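Local coordinates for putative uncharacterized protein (Archaeoglobus fulgidus, PDB 4KPP), which probably exchanges protons for calcium ions across the membrane, as a multi-helix transporter of the sodium/calcium exchanger family, at residues 120-124 with 336-342; 132-138 with 271-276. All blocks are in the same frame, centred on the assembly; numbering follows the deposited sequence.

Contact 1 (120-124 with 336-342); sequences AFIAF and ISWKEAS. With CA (calcium ion), chain D.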
loop_
_atom_site.group_PDB
_atom_site.type_symbol
_atom_site.label_atom_id
_atom_site.label_comp_id
_atom_site.label_asym_id
_atom_site.label_seq_id
_atom_site.Cartn_x
_atom_site.Cartn_y
_atom_site.Cartn_z
ATOM N N ALA A 120 6.047 10.631 9.780
ATOM C CA ALA A 120 7.108 11.627 9.889
ATOM C C ALA A 120 6.881 12.556 11.080
ATOM O O ALA A 120 7.814 12.854 11.824
ATOM C CB ALA A 120 7.233 12.427 8.596
ATOM N N PHE A 121 5.640 13.005 11.260
ATOM C CA PHE A 121 5.292 13.891 12.376
ATOM C C PHE A 121 5.513 13.240 13.738
ATOM O O PHE A 121 6.010 13.877 14.666
ATOM C CB PHE A 121 3.842 14.369 12.263
ATOM C CG PHE A 121 3.660 15.535 11.337
ATOM C CD1 PHE A 121 4.609 16.543 11.274
ATOM C CD2 PHE A 121 2.540 15.621 10.524
ATOM C CE1 PHE A 121 4.444 17.619 10.419
ATOM C CE2 PHE A 121 2.369 16.694 9.666
ATOM C CZ PHE A 121 3.322 17.694 9.614
ATOM N N ILE A 122 5.134 11.971 13.855
ATOM C CA ILE A 122 5.321 11.233 15.097
ATOM C C ILE A 122 6.808 11.039 15.367
ATOM O O ILE A 122 7.262 11.144 16.507
ATOM C CB ILE A 122 4.602 9.872 15.054
ATOM C CG1 ILE A 122 3.091 10.084 14.933
ATOM C CG2 ILE A 122 4.932 9.045 16.290
ATOM C CD1 ILE A 122 2.296 8.802 14.910
ATOM N N ALA A 123 7.561 10.772 14.304
ATOM C CA ALA A 123 9.010 10.633 14.401
ATOM C C ALA A 123 9.655 11.935 14.872
ATOM O O ALA A 123 10.641 11.918 15.610
ATOM C CB ALA A 123 9.593 10.197 13.066
ATOM N N PHE A 124 9.089 13.058 14.444
ATOM C CA PHE A 124 9.578 14.366 14.862
ATOM C C PHE A 124 9.472 14.551 16.372
ATOM O O PHE A 124 10.415 15.004 17.014
ATOM C CB PHE A 124 8.813 15.478 14.145
ATOM C CG PHE A 124 9.102 15.558 12.675
ATOM C CD1 PHE A 124 10.329 15.156 12.173
ATOM C CD2 PHE A 124 8.146 16.031 11.792
ATOM C CE1 PHE A 124 10.601 15.229 10.818
ATOM C CE2 PHE A 124 8.411 16.103 10.436
ATOM C CZ PHE A 124 9.640 15.702 9.949
ATOM N N ILE A 336 13.324 13.814 4.939
ATOM C CA ILE A 336 11.954 14.313 4.968
ATOM C C ILE A 336 11.812 15.370 6.055
ATOM O O ILE A 336 11.826 15.056 7.247
ATOM C CB ILE A 336 10.927 13.185 5.201
ATOM C CG1 ILE A 336 11.063 12.105 4.126
ATOM C CG2 ILE A 336 9.508 13.746 5.209
ATOM C CD1 ILE A 336 10.069 10.978 4.270
ATOM N N SER A 337 11.684 16.625 5.635
ATOM C CA SER A 337 11.600 17.738 6.571
ATOM C C SER A 337 10.157 17.995 6.994
ATOM O O SER A 337 9.226 17.395 6.454
ATOM C CB SER A 337 12.205 19.001 5.958
ATOM O OG SER A 337 11.479 19.409 4.814
ATOM N N TRP A 338 9.980 18.886 7.963
ATOM C CA TRP A 338 8.655 19.194 8.484
ATOM C C TRP A 338 7.844 19.984 7.461
ATOM O O TRP A 338 6.620 19.855 7.394
ATOM C CB TRP A 338 8.759 19.956 9.810
ATOM C CG TRP A 338 8.312 21.381 9.727
ATOM C CD1 TRP A 338 9.061 22.454 9.337
ATOM C CD2 TRP A 338 7.011 21.892 10.041
ATOM N NE1 TRP A 338 8.308 23.601 9.387
ATOM C CE2 TRP A 338 7.044 23.283 9.816
ATOM C CE3 TRP A 338 5.821 21.309 10.489
ATOM C CZ2 TRP A 338 5.933 24.100 10.025
ATOM C CZ3 TRP A 338 4.719 22.122 10.695
ATOM C CH2 TRP A 338 4.783 23.501 10.464
ATOM N N LYS A 339 8.531 20.796 6.662
ATOM C CA LYS A 339 7.878 21.547 5.596
ATOM C C LYS A 339 7.334 20.597 4.535
ATOM O O LYS A 339 6.187 20.726 4.105
ATOM C CB LYS A 339 8.846 22.543 4.953
ATOM C CG LYS A 339 9.259 23.698 5.854
ATOM C CD LYS A 339 10.137 24.689 5.100
ATOM C CE LYS A 339 10.607 25.823 6.004
ATOM N NZ LYS A 339 9.954 27.129 5.681
ATOM N N GLU A 340 8.163 19.644 4.120
ATOM C CA GLU A 340 7.772 18.678 3.100
ATOM C C GLU A 340 6.643 17.776 3.585
ATOM O O GLU A 340 5.701 17.506 2.844
ATOM C CB GLU A 340 8.975 17.836 2.663
ATOM C CG GLU A 340 10.057 18.625 1.936
ATOM C CD GLU A 340 11.313 17.808 1.708
ATOM O OE1 GLU A 340 11.532 16.831 2.456
ATOM O OE2 GLU A 340 12.082 18.139 0.783
ATOM N N ALA A 341 6.738 17.320 4.831
ATOM C CA ALA A 341 5.695 16.486 5.424
ATOM C C ALA A 341 4.376 17.244 5.555
ATOM O O ALA A 341 3.315 16.717 5.224
ATOM C CB ALA A 341 6.140 15.948 6.779
ATOM N N SER A 342 4.445 18.485 6.032
ATOM C CA SER A 342 3.244 19.300 6.185
ATOM C C SER A 342 2.640 19.627 4.824
ATOM O O SER A 342 1.420 19.694 4.681
ATOM C CB SER A 342 3.537 20.584 6.970
ATOM O OG SER A 342 4.431 21.430 6.271
HETATM CA CA CA D . 13.344 16.092 1.495
#

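Contact 2 (132-138 with 271-276); sequences VELDDGI and VSASMN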
loop_
_atom_site.group_PDB
_atom_site.type_symbol
_atom_site.label_atom_id
_atom_site.label_comp_id
_atom_site.label_asym_id
_atom_site.label_seq_id
_atom_site.Cartn_x
_atom_site.Cartn_y
_atom_site.Cartn_z
ATOM N N VAL A 132 13.737 13.971 9.265
ATOM C CA VAL A 132 13.863 12.521 9.179
ATOM C C VAL A 132 14.784 12.141 8.023
ATOM O O VAL A 132 14.538 12.515 6.876
ATOM C CB VAL A 132 12.493 11.842 8.978
ATOM C CG1 VAL A 132 12.671 10.407 8.522
ATOM C CG2 VAL A 132 11.681 11.897 10.262
ATOM N N GLU A 133 15.844 11.400 8.328
ATOM C CA GLU A 133 16.809 10.996 7.311
ATOM C C GLU A 133 16.564 9.569 6.823
ATOM O O GLU A 133 16.192 8.691 7.605
ATOM C CB GLU A 133 18.233 11.140 7.845
ATOM C CG GLU A 133 18.444 10.528 9.219
ATOM C CD GLU A 133 19.792 10.887 9.811
ATOM O OE1 GLU A 133 20.102 10.406 10.922
ATOM O OE2 GLU A 133 20.543 11.648 9.163
ATOM N N LEU A 134 16.767 9.348 5.527
ATOM C CA LEU A 134 16.566 8.029 4.938
ATOM C C LEU A 134 17.888 7.391 4.509
ATOM O O LEU A 134 18.873 8.085 4.263
ATOM C CB LEU A 134 15.609 8.107 3.743
ATOM C CG LEU A 134 14.164 8.562 3.976
ATOM C CD1 LEU A 134 13.654 8.144 5.357
ATOM C CD2 LEU A 134 14.014 10.062 3.767
ATOM N N ASP A 135 17.897 6.064 4.412
ATOM C CA ASP A 135 19.092 5.320 4.021
ATOM C C ASP A 135 19.457 5.591 2.564
ATOM O O ASP A 135 18.652 6.132 1.807
ATOM C CB ASP A 135 18.872 3.817 4.219
ATOM C CG ASP A 135 18.083 3.504 5.477
ATOM O OD1 ASP A 135 18.703 3.347 6.552
ATOM O OD2 ASP A 135 16.840 3.416 5.391
ATOM N N ASP A 136 20.668 5.206 2.174
ATOM C CA ASP A 136 21.127 5.387 0.800
ATOM C C ASP A 136 20.405 4.442 -0.152
ATOM O O ASP A 136 20.304 4.715 -1.350
ATOM C CB ASP A 136 22.637 5.162 0.696
ATOM C CG ASP A 136 23.439 6.243 1.389
ATOM O OD1 ASP A 136 22.934 7.381 1.498
ATOM O OD2 ASP A 136 24.576 5.956 1.822
ATOM N N GLY A 137 19.909 3.331 0.385
ATOM C CA GLY A 137 19.237 2.325 -0.416
ATOM C C GLY A 137 17.919 2.806 -0.987
ATOM O O GLY A 137 17.383 2.202 -1.911
ATOM N N ILE A 138 17.401 3.899 -0.438
ATOM C CA ILE A 138 16.145 4.484 -0.895
ATOM C C ILE A 138 16.224 4.925 -2.360
ATOM O O ILE A 138 15.216 4.938 -3.068
ATOM C CB ILE A 138 15.697 5.638 0.052
ATOM C CG1 ILE A 138 14.979 5.060 1.270
ATOM C CG2 ILE A 138 14.759 6.616 -0.633
ATOM C CD1 ILE A 138 13.761 4.224 0.913
ATOM N N VAL A 271 13.220 4.577 12.818
ATOM C CA VAL A 271 12.555 5.454 11.857
ATOM C C VAL A 271 12.912 5.122 10.408
ATOM O O VAL A 271 12.052 5.150 9.531
ATOM C CB VAL A 271 12.885 6.933 12.132
ATOM C CG1 VAL A 271 12.081 7.839 11.217
ATOM C CG2 VAL A 271 12.608 7.271 13.587
ATOM N N SER A 272 14.180 4.806 10.168
ATOM C CA SER A 272 14.664 4.501 8.822
ATOM C C SER A 272 13.965 3.295 8.204
ATOM O O SER A 272 13.423 3.379 7.102
ATOM C CB SER A 272 16.174 4.266 8.840
ATOM O OG SER A 272 16.858 5.437 9.243
ATOM N N ALA A 273 13.991 2.174 8.916
ATOM C CA ALA A 273 13.343 0.956 8.448
ATOM C C ALA A 273 11.838 1.163 8.283
ATOM O O ALA A 273 11.224 0.617 7.366
ATOM C CB ALA A 273 13.622 -0.190 9.402
ATOM N N SER A 274 11.254 1.958 9.175
ATOM C CA SER A 274 9.832 2.261 9.119
ATOM C C SER A 274 9.483 3.011 7.833
ATOM O O SER A 274 8.497 2.697 7.170
ATOM C CB SER A 274 9.416 3.077 10.343
ATOM O OG SER A 274 8.015 3.275 10.369
ATOM N N MET A 275 10.304 3.996 7.483
ATOM C CA MET A 275 10.094 4.759 6.256
ATOM C C MET A 275 10.442 3.947 5.010
ATOM O O MET A 275 9.835 4.133 3.959
ATOM C CB MET A 275 10.901 6.061 6.270
ATOM C CG MET A 275 10.473 7.066 7.332
ATOM S SD MET A 275 8.721 7.495 7.264
ATOM C CE MET A 275 8.534 7.981 5.552
ATOM N N ASN A 276 11.424 3.058 5.128
ATOM C CA ASN A 276 11.774 2.159 4.030
ATOM C C ASN A 276 10.570 1.343 3.579
ATOM O O ASN A 276 10.374 1.119 2.386
ATOM C CB ASN A 276 12.904 1.209 4.434
ATOM C CG ASN A 276 14.263 1.874 4.416
ATOM O OD1 ASN A 276 14.487 2.836 3.686
ATOM N ND2 ASN A 276 15.185 1.357 5.223
#

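Contact 1 (120-124 with 336-342)
A capping box opens helix 338-353 beside a calcium site, and the same turn packs against Phe124, Phe121 and Ala120 of helix 96-127. The short axes run roughly antiparallel, at 146°, and 10.5 Å apart, with no hydrogen bond between the segments. Phe124 brings its far edge to the N-terminal end of the helix: CZ lies 3.5 Å from Ile336 O, close to the ring plane, while CE2 meets Trp338 CA at 3.7 Å. Its CG lies anti to the carbonyl carbon (chi1 -69°), which sends the ring across to this turn. Phe121 sets CE1 3.9 Å from Trp338 CE3, an edge contact for both rings, and has Ala341 CB over one face, toward its rim. Deeper in, the methyls of Ala120 CB and Ala341 CB meet at 4.1 Å. On the calcium side, Ser337 N gives a nearly straight bond to Glu340 OE1 (170°), from above the carboxylate plane, and Glu340 N returns a weak one to Ser337 OG. Glu340 grips the calcium ion with both oxygens, OE1 at 2.2 Å; Ile330, Asp333 and Lys335 also bind it. Strand 131-133 pairs with 335-337 next door, and Ala123 packs on Val266 of helix 242-267.

Contact 2 (132-138 with 271-276)
Asp135 and Asn276 meet at about a right angle where the chain leaving strand 131-133 passes the first turns of helix 271-285, joining the two sodium/calcium-exchanger family regions of the chain. Asp135 begins a type I beta turn that runs to Ile138, and its CB points toward the helix. The carboxylate and amide planes are 40° apart, and Asn276 ND2 donates to Asp135 OD2 at 2.6 Å. That bond is short but bent, 137° at the hydrogen: the donor stands well above the carboxylate plane, and OD2 is itself tilted from the amide plane. Asn276 OD1 also sits 3.0 Å from Asp135 OD2, a close pair of acceptors with no bond between them. The other carboxylate oxygen, Asp135 OD1, lies 3.5 Å from Ser272 CB, one helical turn before Asn276. With an alanine at Asp135 the Asn276 amide is likely to lose this acceptor and turn more freely, and a gap would probably open beside Ser272.

Toward the strand the contact becomes apolar. Val132 and Val271 approach obliquely, methyl against methyl, CG1 to CG1 at 3.8 Å; both CG1 atoms are anti to their own backbone nitrogens, Val132 at chi1 165°, which turns the two methyls to face each other between strand and helix. Leu134 crosses Met275 at a slant, its CD1 3.6 Å from Met275 CB, and Met275 CG stays 4.2 Å from Val132 CG1. At the far end of the turn, Ile138 CD1 comes within 3.2 Å of Asn276 OD1.

Overall arrangement
Contacts 1 and 2 lie about 13 Å apart, centre to centre, and meet through the two-stranded antiparallel sheet of 131-133 and 335-337. A probable hydrogen bond from Ile336 N to Val132 O, 2.6 Å, ties the strand of one to that of the other. Side chains pack around it: Phe124 CE1 lies 3.5 Å from Val132 CG2, and Ile336 reaches Met275 CE with its CD1 at 3.6 Å. Along the chain, contact 2 is nested within the loop that contact 1 closes. Contact 1 supplies a calcium ligand directly, whereas in contact 2 the Leu134 side chain comes no nearer than about 6 Å to the ion.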